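Local coordinates for peptidase M16 domain protein (Alicyclobacillus acidocaldarius subsp. acidocaldarius DSM 446, PDB 4XEA) that probably cleaves peptides as a metal-dependent peptidase of the M16 family, with a nickel ion bound in its metal site here, at residues 18-23 against 194-199; 235-240 against 414-419; 41-46 against 228-233; 298-303 against 319-324. One frame throughout, in Å; residues are numbered along the deposited sequence.

Interaction 1. Residues 18-23 against 194-199; sequences LVVTLM and MVLVIA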
loop_
_atom_site.group_PDB
_atom_site.type_symbol
_atom_site.label_atom_id
_atom_site.label_comp_id
_atom_site.label_asym_id
_atom_site.label_seq_id
_atom_site.Cartn_x
_atom_site.Cartn_y
_atom_site.Cartn_z
ATOM N N LEU A 18 0.465 12.271 -30.294
ATOM C CA LEU A 18 0.359 11.464 -29.084
ATOM C C LEU A 18 1.081 10.125 -29.223
ATOM O O LEU A 18 0.826 9.363 -30.154
ATOM C CB LEU A 18 -1.101 11.216 -28.692
ATOM C CG LEU A 18 -1.396 10.298 -27.507
ATOM C CD1 LEU A 18 -0.927 10.958 -26.224
ATOM C CD2 LEU A 18 -2.909 9.968 -27.429
ATOM N N VAL A 19 1.916 9.806 -28.243
ATOM C CA VAL A 19 2.567 8.490 -28.187
ATOM C C VAL A 19 1.679 7.565 -27.358
ATOM O O VAL A 19 1.224 7.937 -26.291
ATOM C CB VAL A 19 4.009 8.611 -27.601
ATOM C CG1 VAL A 19 4.605 7.245 -27.228
ATOM C CG2 VAL A 19 4.946 9.341 -28.609
ATOM N N VAL A 20 1.445 6.354 -27.874
ATOM C CA VAL A 20 0.635 5.359 -27.236
ATOM C C VAL A 20 1.476 4.109 -27.060
ATOM O O VAL A 20 2.184 3.699 -27.984
ATOM C CB VAL A 20 -0.628 4.968 -28.046
ATOM C CG1 VAL A 20 -1.500 3.896 -27.252
ATOM C CG2 VAL A 20 -1.486 6.197 -28.392
ATOM N N THR A 21 1.381 3.496 -25.875
ATOM C CA THR A 21 2.008 2.195 -25.614
ATOM C C THR A 21 0.978 1.274 -24.991
ATOM O O THR A 21 0.439 1.598 -23.934
ATOM C CB THR A 21 3.214 2.328 -24.671
ATOM O OG1 THR A 21 4.307 2.972 -25.384
ATOM C CG2 THR A 21 3.665 0.947 -24.179
ATOM N N LEU A 22 0.700 0.146 -25.651
ATOM C CA LEU A 22 -0.239 -0.844 -25.155
ATOM C C LEU A 22 0.530 -2.111 -24.780
ATOM O O LEU A 22 1.414 -2.557 -25.514
ATOM C CB LEU A 22 -1.309 -1.183 -26.199
ATOM C CG LEU A 22 -2.145 -0.053 -26.813
ATOM C CD1 LEU A 22 -3.089 -0.602 -27.935
ATOM C CD2 LEU A 22 -2.928 0.729 -25.764
HETATM N N MSE A 23 0.212 -2.660 -23.615
HETATM C CA MSE A 23 0.805 -3.908 -23.132
HETATM C C MSE A 23 -0.293 -4.928 -22.780
HETATM O O MSE A 23 -0.612 -5.131 -21.605
HETATM C CB MSE A 23 1.685 -3.618 -21.900
HETATM C CG MSE A 23 2.980 -2.894 -22.237
HETATM SE SE MSE A 23 3.890 -2.328 -20.608
HETATM C CE MSE A 23 2.918 -0.652 -20.342
HETATM N N MSE A 194 1.913 14.834 -24.606
HETATM C CA MSE A 194 1.311 13.805 -23.743
HETATM C C MSE A 194 1.639 12.367 -24.144
HETATM O O MSE A 194 2.269 12.118 -25.184
HETATM C CB MSE A 194 -0.215 14.013 -23.639
HETATM C CG MSE A 194 -0.611 15.378 -23.111
HETATM SE SE MSE A 194 -2.483 15.600 -22.618
HETATM C CE MSE A 194 -2.656 14.361 -21.096
ATOM N N VAL A 195 1.200 11.420 -23.300
ATOM C CA VAL A 195 1.468 10.012 -23.494
ATOM C C VAL A 195 0.298 9.225 -22.903
ATOM O O VAL A 195 -0.287 9.647 -21.899
ATOM C CB VAL A 195 2.819 9.574 -22.889
ATOM C CG1 VAL A 195 2.819 9.632 -21.315
ATOM C CG2 VAL A 195 3.252 8.203 -23.432
ATOM N N LEU A 196 -0.067 8.134 -23.588
ATOM C CA LEU A 196 -1.129 7.215 -23.177
ATOM C C LEU A 196 -0.544 5.809 -23.102
ATOM O O LEU A 196 -0.010 5.297 -24.100
ATOM C CB LEU A 196 -2.286 7.232 -24.189
ATOM C CG LEU A 196 -3.494 6.326 -23.908
ATOM C CD1 LEU A 196 -4.170 6.715 -22.556
ATOM C CD2 LEU A 196 -4.485 6.397 -25.069
ATOM N N VAL A 197 -0.653 5.186 -21.921
ATOM C CA VAL A 197 -0.041 3.869 -21.665
ATOM C C VAL A 197 -1.090 2.995 -20.977
ATOM O O VAL A 197 -1.764 3.442 -20.060
ATOM C CB VAL A 197 1.244 3.981 -20.838
ATOM C CG1 VAL A 197 1.904 2.648 -20.654
ATOM C CG2 VAL A 197 2.264 4.965 -21.542
ATOM N N ILE A 198 -1.243 1.771 -21.476
ATOM C CA ILE A 198 -2.297 0.858 -21.005
ATOM C C ILE A 198 -1.706 -0.529 -20.868
ATOM O O ILE A 198 -1.046 -1.013 -21.792
ATOM C CB ILE A 198 -3.462 0.791 -21.986
ATOM C CG1 ILE A 198 -3.896 2.190 -22.400
ATOM C CG2 ILE A 198 -4.690 0.023 -21.373
ATOM C CD1 ILE A 198 -5.048 2.194 -23.393
ATOM N N ALA A 199 -1.941 -1.167 -19.723
ATOM C CA ALA A 199 -1.519 -2.553 -19.503
ATOM C C ALA A 199 -2.643 -3.368 -18.869
ATOM O O ALA A 199 -3.421 -2.872 -18.039
ATOM C CB ALA A 199 -0.259 -2.639 -18.660
HETATM O O HOH W 1 3.698 12.365 -27.265
#
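Val19 to Met23 pair one to one with Val195 to Ala199 as parallel strands whose axes approach to 4.7 Å and diverge by only 3°. Four backbone hydrogen bonds alternate in direction: Leu196 N to Val19 O (3.0 Å), Thr21 N to Leu196 O, Ile198 N to Thr21 O, and Met23 N to Ile198 O (2.8 Å). Where the ladder runs out, a water takes over, donating to Met194 O and accepting a weak bond from Val19 N. Leu22 and Ile198 lie side by side and point the same way, with CD2 of Leu22 against CD1 of Ile198 at 3.5 Å. On the other face, selenomethionine Met23 folds back over its partner strand: the bend at its last torsion (chi3 -84°) lays CE on Val197 CG1 at a tight 3.5 Å, with Ala199 CB close by. Val195 CG2 meets Val19 CG1 at 4.1 Å. At the start, CD1 of Leu18 rests on the carbonyl of Met194. Helix 367-379 covers the face of Val19, Thr21 and Val197, and helix 105-116 that of Leu196 and Ile198; the hydroxyl of Thr21 is bonded to Thr11. This is the interior of a mixed six-stranded sheet packed between helices, the alpha/beta architecture expected of an M16 peptidase domain.

Interaction 2. Residues 235-240 against 414-419; sequences PTPARS and NMVVSA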
loop_
_atom_site.group_PDB
_atom_site.type_symbol
_atom_site.label_atom_id
_atom_site.label_comp_id
_atom_site.label_asym_id
_atom_site.label_seq_id
_atom_site.Cartn_x
_atom_site.Cartn_y
_atom_site.Cartn_z
ATOM N N PRO A 235 24.583 25.291 -6.393
ATOM C CA PRO A 235 24.735 23.892 -6.024
ATOM C C PRO A 235 24.743 23.641 -4.503
ATOM O O PRO A 235 24.672 22.501 -4.082
ATOM C CB PRO A 235 26.092 23.507 -6.632
ATOM C CG PRO A 235 26.921 24.803 -6.588
ATOM C CD PRO A 235 25.820 25.859 -6.974
ATOM N N THR A 236 24.848 24.701 -3.712
ATOM C CA THR A 236 24.875 24.604 -2.272
ATOM C C THR A 236 23.497 24.986 -1.697
ATOM O O THR A 236 22.759 25.768 -2.281
ATOM C CB THR A 236 25.933 25.549 -1.677
ATOM O OG1 THR A 236 25.759 26.859 -2.233
ATOM C CG2 THR A 236 27.433 25.047 -1.954
ATOM N N PRO A 237 23.174 24.486 -0.504
ATOM C CA PRO A 237 21.865 24.778 0.070
ATOM C C PRO A 237 21.770 26.220 0.531
ATOM O O PRO A 237 22.779 26.834 0.840
ATOM C CB PRO A 237 21.759 23.823 1.276
ATOM C CG PRO A 237 23.038 23.251 1.489
ATOM C CD PRO A 237 23.922 23.482 0.267
ATOM N N ALA A 238 20.553 26.736 0.575
ATOM C CA ALA A 238 20.301 28.070 1.116
ATOM C C ALA A 238 20.578 28.082 2.628
ATOM O O ALA A 238 21.175 29.001 3.138
ATOM C CB ALA A 238 18.832 28.534 0.763
ATOM N N ARG A 239 20.165 27.040 3.322
ATOM C CA ARG A 239 20.484 26.845 4.743
ATOM C C ARG A 239 20.836 25.356 4.893
ATOM O O ARG A 239 20.085 24.498 4.484
ATOM C CB ARG A 239 19.267 27.245 5.627
ATOM C CG ARG A 239 18.990 28.763 5.682
ATOM C CD ARG A 239 17.658 29.152 6.423
ATOM N NE ARG A 239 16.473 28.813 5.618
ATOM C CZ ARG A 239 15.647 27.781 5.830
ATOM N NH1 ARG A 239 15.824 26.948 6.865
ATOM N NH2 ARG A 239 14.614 27.584 4.989
ATOM N N SER A 240 21.962 25.042 5.506
ATOM C CA SER A 240 22.394 23.648 5.573
ATOM C C SER A 240 21.891 22.912 6.825
ATOM O O SER A 240 22.051 21.699 6.919
ATOM C CB SER A 240 23.932 23.563 5.495
ATOM O OG SER A 240 24.519 24.165 6.612
ATOM N N ASN A 414 26.838 19.741 -0.014
ATOM C CA ASN A 414 25.508 19.843 -0.637
ATOM C C ASN A 414 24.404 19.227 0.223
ATOM O O ASN A 414 23.328 18.849 -0.289
ATOM C CB ASN A 414 25.506 19.239 -2.069
ATOM C CG ASN A 414 25.700 17.714 -2.059
ATOM O OD1 ASN A 414 26.398 17.193 -1.185
ATOM N ND2 ASN A 414 25.140 17.002 -3.075
HETATM N N MSE A 415 24.664 19.144 1.520
HETATM C CA MSE A 415 23.857 18.384 2.446
HETATM C C MSE A 415 23.065 19.319 3.348
HETATM O O MSE A 415 23.541 20.353 3.718
HETATM C CB MSE A 415 24.747 17.457 3.297
HETATM C CG MSE A 415 24.023 16.606 4.277
HETATM SE SE MSE A 415 25.137 15.563 5.446
HETATM C CE MSE A 415 26.123 16.985 6.403
ATOM N N VAL A 416 21.826 18.920 3.662
ATOM C CA VAL A 416 20.953 19.649 4.559
ATOM C C VAL A 416 20.543 18.654 5.621
ATOM O O VAL A 416 20.186 17.487 5.313
ATOM C CB VAL A 416 19.667 20.166 3.864
ATOM C CG1 VAL A 416 18.773 20.881 4.884
ATOM C CG2 VAL A 416 20.038 21.076 2.728
ATOM N N VAL A 417 20.632 19.061 6.869
ATOM C CA VAL A 417 20.186 18.193 7.976
ATOM C C VAL A 417 19.053 18.937 8.657
ATOM O O VAL A 417 19.276 20.059 9.139
ATOM C CB VAL A 417 21.281 17.901 9.019
ATOM C CG1 VAL A 417 20.827 16.870 10.086
ATOM C CG2 VAL A 417 22.558 17.416 8.383
ATOM N N SER A 418 17.865 18.328 8.741
ATOM C CA SER A 418 16.728 19.028 9.326
ATOM C C SER A 418 15.882 18.147 10.241
ATOM O O SER A 418 15.717 16.952 9.975
ATOM C CB SER A 418 15.883 19.645 8.217
ATOM O OG SER A 418 15.157 18.644 7.548
ATOM N N ALA A 419 15.327 18.744 11.296
ATOM C CA ALA A 419 14.615 18.005 12.325
ATOM C C ALA A 419 13.307 18.716 12.690
ATOM O O ALA A 419 13.183 19.952 12.630
ATOM C CB ALA A 419 15.503 17.839 13.591
#
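Proline-on-valine packing and a single backbone hydrogen bond join the loop 235-240 to the start of strand 415-422, at the point where the chain is about to enter strand 241-246 of the five-stranded mixed sheet. The bond runs from Val417 N to Ser240 O (3.0 Å, 162° at the hydrogen), and the donor stands tilted 34° from the carbonyl plane. The same oxygen receives a CA-H contact from Val416, 3.3 Å from CA to Ser240 O, so one carbonyl meets two successive residues of the strand. The apolar half of the contact is Pro237 on Val416, two side chains that slide past each other in opposite directions. With CG1 of Val416 anti to the backbone N (chi1 178°), CG2 is the branch left to meet the proline CB, at 3.6 Å. The proline ring's CG also reaches Met415 O at 3.7 Å, while its CD faces Asn414 CA. CG1 and CG2 of Val416 both approach Arg239 O. Asn414 turns its amide elsewhere, ND2 bonding to the carbonyls of Lys258 and His409. Strand 252-258 flanks 415-422 on one side, and strand 241-246 carries the pairing onward on the other, Val417 bonding to His242; helix 144-156 packs on Val416 through Leu152 and Ala155.

Interaction 3. Residues 41-46 against 228-233; sequences SVDRAF and RLYPEE
Leu229 N bonds to Ala45 O (3.1 Å), the donor coming from above the carbonyl plane, where strand 227-229 joins strand 45-48 in a three-stranded antiparallel sheet completed by 51-54. Next along, Phe46 and Arg228 are a non-hydrogen-bonded pair, their CA atoms 4.8 Å apart. A water bridges what the strands leave apart, donating to Val42 O and Leu229 O while accepting from Ala45 N; it also sits over one face of the Tyr230 ring, offset toward the rim. Apolar contacts flank this link. Ala45 CB meets Leu229 CB at 3.9 Å, the leucine's CD1 lies along the backbone of Phe46, and Val42 crosses the tyrosine at about a right angle, CG2 reaching CE1. The phenyl ring of Phe46 instead meets Phe188 edge to face. Charge gathers at Asp43, the centre of an inverse gamma turn. Arg228 bends sharply at chi2 (-100°), which carries NH1 to OD1 of Asp43 in a salt bridge of 3.0 Å whose hydrogen bond is weak, the two planes 61° apart; NH2 has a second partner in Arg38 O. The other carboxylate oxygen, OD2, takes the N-H of Gly40. Tyr230 OH donates to the same Asp43 OD1 at 2.6 Å, coming from above the carboxylate, 68° out of its plane.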
loop_
_atom_site.group_PDB
_atom_site.type_symbol
_atom_site.label_atom_id
_atom_site.label_comp_id
_atom_site.label_asym_id
_atom_site.label_seq_id
_atom_site.Cartn_x
_atom_site.Cartn_y
_atom_site.Cartn_z
ATOM N N SER A 41 4.108 20.903 -11.352
ATOM C CA SER A 41 4.160 22.051 -10.440
ATOM C C SER A 41 5.354 22.956 -10.681
ATOM O O SER A 41 5.265 24.167 -10.387
ATOM C CB SER A 41 4.127 21.622 -8.955
ATOM O OG SER A 41 5.276 20.858 -8.574
ATOM N N VAL A 42 6.454 22.407 -11.202
ATOM C CA VAL A 42 7.658 23.205 -11.347
ATOM C C VAL A 42 7.732 24.017 -12.638
ATOM O O VAL A 42 8.631 24.827 -12.782
ATOM C CB VAL A 42 8.968 22.430 -11.107
ATOM C CG1 VAL A 42 8.968 21.806 -9.666
ATOM C CG2 VAL A 42 9.260 21.424 -12.224
ATOM N N ASP A 43 6.767 23.820 -13.540
ATOM C CA ASP A 43 6.733 24.547 -14.813
ATOM C C ASP A 43 6.098 25.918 -14.608
ATOM O O ASP A 43 5.040 26.228 -15.154
ATOM C CB ASP A 43 5.979 23.727 -15.864
ATOM C CG ASP A 43 6.752 22.530 -16.304
ATOM O OD1 ASP A 43 7.850 22.762 -16.878
ATOM O OD2 ASP A 43 6.281 21.368 -16.067
ATOM N N ARG A 44 6.749 26.733 -13.773
ATOM C CA ARG A 44 6.268 28.067 -13.446
ATOM C C ARG A 44 6.416 29.035 -14.634
ATOM O O ARG A 44 5.579 29.902 -14.835
ATOM C CB ARG A 44 7.077 28.606 -12.258
ATOM C CG ARG A 44 6.731 30.003 -11.820
ATOM C CD ARG A 44 7.745 30.535 -10.794
ATOM N NE ARG A 44 7.588 29.893 -9.499
ATOM C CZ ARG A 44 8.508 29.898 -8.531
ATOM N NH1 ARG A 44 9.714 30.450 -8.730
ATOM N NH2 ARG A 44 8.234 29.300 -7.371
ATOM N N ALA A 45 7.512 28.927 -15.372
ATOM C CA ALA A 45 7.776 29.867 -16.453
ATOM C C ALA A 45 8.095 29.117 -17.738
ATOM O O ALA A 45 8.688 28.011 -17.724
ATOM C CB ALA A 45 8.950 30.812 -16.078
ATOM N N PHE A 46 7.731 29.740 -18.847
ATOM C CA PHE A 46 7.869 29.114 -20.138
ATOM C C PHE A 46 7.634 30.160 -21.224
ATOM O O PHE A 46 7.063 31.225 -20.979
ATOM C CB PHE A 46 6.903 27.937 -20.324
ATOM C CG PHE A 46 5.454 28.289 -20.115
ATOM C CD1 PHE A 46 4.899 28.277 -18.839
ATOM C CD2 PHE A 46 4.641 28.668 -21.199
ATOM C CE1 PHE A 46 3.566 28.628 -18.650
ATOM C CE2 PHE A 46 3.315 28.987 -21.027
ATOM C CZ PHE A 46 2.766 28.969 -19.735
ATOM N N ARG A 228 11.173 25.676 -21.883
ATOM C CA ARG A 228 11.030 25.562 -20.418
ATOM C C ARG A 228 12.007 26.549 -19.777
ATOM O O ARG A 228 13.192 26.547 -20.116
ATOM C CB ARG A 228 11.350 24.150 -19.938
ATOM C CG ARG A 228 10.700 23.023 -20.724
ATOM C CD ARG A 228 9.503 22.470 -20.086
ATOM N NE ARG A 228 8.723 21.626 -21.003
ATOM C CZ ARG A 228 7.595 21.041 -20.638
ATOM N NH1 ARG A 228 7.179 21.175 -19.378
ATOM N NH2 ARG A 228 6.896 20.305 -21.505
ATOM N N LEU A 229 11.517 27.428 -18.899
ATOM C CA LEU A 229 12.366 28.447 -18.289
ATOM C C LEU A 229 12.519 28.229 -16.767
ATOM O O LEU A 229 11.516 28.262 -16.026
ATOM C CB LEU A 229 11.795 29.830 -18.569
ATOM C CG LEU A 229 11.689 30.200 -20.053
ATOM C CD1 LEU A 229 10.905 31.493 -20.219
ATOM C CD2 LEU A 229 13.113 30.315 -20.701
ATOM N N TYR A 230 13.766 28.009 -16.345
ATOM C CA TYR A 230 14.141 27.597 -14.980
ATOM C C TYR A 230 15.345 28.442 -14.548
ATOM O O TYR A 230 16.142 28.846 -15.405
ATOM C CB TYR A 230 14.501 26.116 -14.937
ATOM C CG TYR A 230 13.281 25.234 -14.997
ATOM C CD1 TYR A 230 12.619 24.845 -13.833
ATOM C CD2 TYR A 230 12.760 24.819 -16.204
ATOM C CE1 TYR A 230 11.478 24.045 -13.888
ATOM C CE2 TYR A 230 11.616 24.022 -16.270
ATOM C CZ TYR A 230 10.973 23.660 -15.115
ATOM O OH TYR A 230 9.841 22.861 -15.190
ATOM N N PRO A 231 15.440 28.768 -13.236
ATOM C CA PRO A 231 16.535 29.616 -12.732
ATOM C C PRO A 231 17.870 28.883 -12.607
ATOM O O PRO A 231 17.934 27.658 -12.582
ATOM C CB PRO A 231 16.028 30.064 -11.351
ATOM C CG PRO A 231 15.214 28.837 -10.868
ATOM C CD PRO A 231 14.551 28.286 -12.147
ATOM N N GLU A 232 18.947 29.654 -12.500
ATOM C CA GLU A 232 20.268 29.093 -12.182
ATOM C C GLU A 232 20.445 28.793 -10.688
ATOM O O GLU A 232 21.049 29.539 -9.944
ATOM C CB GLU A 232 21.369 30.075 -12.663
ATOM C CG GLU A 232 21.320 30.229 -14.184
ATOM C CD GLU A 232 22.360 31.194 -14.772
ATOM O OE1 GLU A 232 23.024 31.934 -14.006
ATOM O OE2 GLU A 232 22.478 31.234 -16.029
ATOM N N GLU A 233 20.004 27.652 -10.272
ATOM C CA GLU A 233 20.015 27.304 -8.887
ATOM C C GLU A 233 21.480 27.021 -8.415
ATOM O O GLU A 233 22.168 26.216 -9.032
ATOM C CB GLU A 233 19.141 26.074 -8.730
ATOM C CG GLU A 233 19.118 25.505 -7.363
ATOM C CD GLU A 233 18.399 26.418 -6.344
ATOM O OE1 GLU A 233 17.479 27.173 -6.727
ATOM O OE2 GLU A 233 18.794 26.336 -5.179
HETATM O O HOH W 2 9.737 27.166 -14.355
#

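Interaction 4. Residues 298-303 against 319-324; sequences LVDKGF and GGNAPH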
loop_
_atom_site.group_PDB
_atom_site.type_symbol
_atom_site.label_atom_id
_atom_site.label_comp_id
_atom_site.label_asym_id
_atom_site.label_seq_id
_atom_site.Cartn_x
_atom_site.Cartn_y
_atom_site.Cartn_z
ATOM N N LEU A 298 17.621 3.930 17.556
ATOM C CA LEU A 298 17.795 5.250 16.935
ATOM C C LEU A 298 16.826 5.506 15.764
ATOM O O LEU A 298 16.608 6.662 15.398
ATOM C CB LEU A 298 19.258 5.450 16.478
ATOM C CG LEU A 298 20.350 5.587 17.544
ATOM C CD1 LEU A 298 21.750 5.661 16.922
ATOM C CD2 LEU A 298 20.096 6.814 18.405
ATOM N N VAL A 299 16.272 4.429 15.186
ATOM C CA VAL A 299 15.249 4.480 14.140
ATOM C C VAL A 299 14.142 3.442 14.392
ATOM O O VAL A 299 14.264 2.602 15.279
ATOM C CB VAL A 299 15.848 4.175 12.741
ATOM C CG1 VAL A 299 16.898 5.231 12.348
ATOM C CG2 VAL A 299 16.449 2.779 12.712
ATOM N N ASP A 300 13.065 3.502 13.604
ATOM C CA ASP A 300 12.080 2.409 13.545
ATOM C C ASP A 300 11.993 1.898 12.102
ATOM O O ASP A 300 12.758 2.341 11.248
ATOM C CB ASP A 300 10.701 2.816 14.126
ATOM C CG ASP A 300 10.060 4.006 13.409
ATOM O OD1 ASP A 300 10.193 4.143 12.188
ATOM O OD2 ASP A 300 9.391 4.812 14.086
ATOM N N LYS A 301 11.083 0.963 11.828
ATOM C CA LYS A 301 10.961 0.371 10.475
ATOM C C LYS A 301 10.438 1.285 9.373
ATOM O O LYS A 301 10.453 0.893 8.200
ATOM C CB LYS A 301 10.091 -0.899 10.508
ATOM C CG LYS A 301 10.850 -2.147 10.902
ATOM C CD LYS A 301 10.665 -2.522 12.382
ATOM C CE LYS A 301 11.187 -3.937 12.666
ATOM N NZ LYS A 301 11.098 -4.326 14.104
ATOM N N GLY A 302 9.967 2.476 9.732
ATOM C CA GLY A 302 9.587 3.505 8.746
ATOM C C GLY A 302 10.762 4.353 8.244
ATOM O O GLY A 302 10.602 5.206 7.384
ATOM N N PHE A 303 11.949 4.115 8.784
ATOM C CA PHE A 303 13.173 4.725 8.273
ATOM C C PHE A 303 13.298 4.411 6.789
ATOM O O PHE A 303 13.086 3.286 6.397
ATOM C CB PHE A 303 14.373 4.140 9.007
ATOM C CG PHE A 303 15.686 4.765 8.624
ATOM C CD1 PHE A 303 16.015 6.037 9.079
ATOM C CD2 PHE A 303 16.602 4.075 7.825
ATOM C CE1 PHE A 303 17.234 6.626 8.755
ATOM C CE2 PHE A 303 17.849 4.657 7.488
ATOM C CZ PHE A 303 18.160 5.937 7.948
ATOM N N GLY A 319 15.759 9.372 6.262
ATOM C CA GLY A 319 15.376 9.653 7.646
ATOM C C GLY A 319 14.059 9.037 8.029
ATOM O O GLY A 319 13.616 8.069 7.425
ATOM N N GLY A 320 13.443 9.592 9.055
ATOM C CA GLY A 320 12.187 9.063 9.578
ATOM C C GLY A 320 12.119 9.472 11.033
ATOM O O GLY A 320 12.759 10.470 11.438
ATOM N N ASN A 321 11.358 8.706 11.819
ATOM C CA ASN A 321 11.266 8.917 13.252
ATOM C C ASN A 321 12.639 8.702 13.903
ATOM O O ASN A 321 13.355 7.744 13.574
ATOM C CB ASN A 321 10.269 7.942 13.901
ATOM C CG ASN A 321 8.823 8.184 13.471
ATOM O OD1 ASN A 321 8.444 9.281 13.070
ATOM N ND2 ASN A 321 8.004 7.136 13.574
ATOM N N ALA A 322 12.968 9.567 14.862
ATOM C CA ALA A 322 14.293 9.591 15.451
ATOM C C ALA A 322 14.221 10.054 16.921
ATOM O O ALA A 322 14.223 11.266 17.184
ATOM C CB ALA A 322 15.184 10.533 14.648
ATOM N N PRO A 323 14.190 9.109 17.879
ATOM C CA PRO A 323 14.095 9.522 19.284
ATOM C C PRO A 323 15.278 10.372 19.748
ATOM O O PRO A 323 15.136 11.159 20.688
ATOM C CB PRO A 323 14.066 8.184 20.060
ATOM C CG PRO A 323 13.702 7.169 19.070
ATOM C CD PRO A 323 14.240 7.646 17.752
ATOM N N HIS A 324 16.433 10.167 19.120
ATOM C CA HIS A 324 17.624 10.963 19.387
ATOM C C HIS A 324 18.148 11.499 18.055
ATOM O O HIS A 324 19.046 10.917 17.438
ATOM C CB HIS A 324 18.659 10.125 20.138
ATOM C CG HIS A 324 18.139 9.553 21.428
ATOM N ND1 HIS A 324 18.066 10.285 22.595
ATOM C CD2 HIS A 324 17.629 8.331 21.718
ATOM C CE1 HIS A 324 17.552 9.531 23.552
ATOM N NE2 HIS A 324 17.279 8.340 23.046
HETATM O O HOH W 3 17.356 8.723 16.933
HETATM O O HOH W 4 13.138 5.968 11.722
HETATM O O HOH W 5 10.262 6.220 10.785
HETATM O O HOH W 6 10.889 7.521 6.422
#
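Asp300 and Asn321 cross obliquely with carboxylate and amide planes 84° apart, yet the bond between them is straight: Asn321 ND2 to Asp300 OD2 is 2.8 Å, with 161° at the hydrogen. OD2 receives it on its syn lone pair, close to the plane of the amide. Chi1 of 59° tucks the aspartate CG between its own backbone N and carbonyl carbon, leaving OD1 to accept Gly302 N at 3.0 Å from the anti side, an Asx turn within the type I turn 300-303. Phe303 sends its ring alongside Gly319, CE1 lying 3.7 Å from the glycine CA and CD1 near its carbonyl, while Phe303 CA makes a CA-H contact with the same oxygen. Leu298 meets His324 at about a right angle, CD2 against CB at 4.0 Å, and its carbonyl rests on Pro323 CD. Helix 325-342 backs Leu298 and Val299. Waters join the two segments: one links Asp300 N to Asn321 O, another Asp300 OD1 to Asn321 N, a third Gly302 O to Gly319 O, a fourth Leu298 O to His324 N. Bonded through both oxygens to amide, turn and water, the Asp300 carboxylate is probably held in its rotation, tying the turn's shape to the end of strand 314-321.

Interaction 1 is wholly buried and held by a regular parallel ladder with mostly apolar side chains on both faces, whereas interactions 2, 3 and 4 are partly buried and draw on fewer direct backbone bonds. Interactions 2 and 4 reach the same five-stranded sheet, their centres about 20 Å apart, and interaction 4 is nested in the loop that interaction 2 closes; interaction 2 relies on proline packing and one backbone bond, interaction 4 on a carboxylate-amide bond and waters. Interaction 3 adds a salt bridge and a tyrosine bond, and adjoins interaction 2 along the chain. Its segments alternate with those of interaction 1, which lies on the opposite side of the chain's centre from interactions 2 and 4.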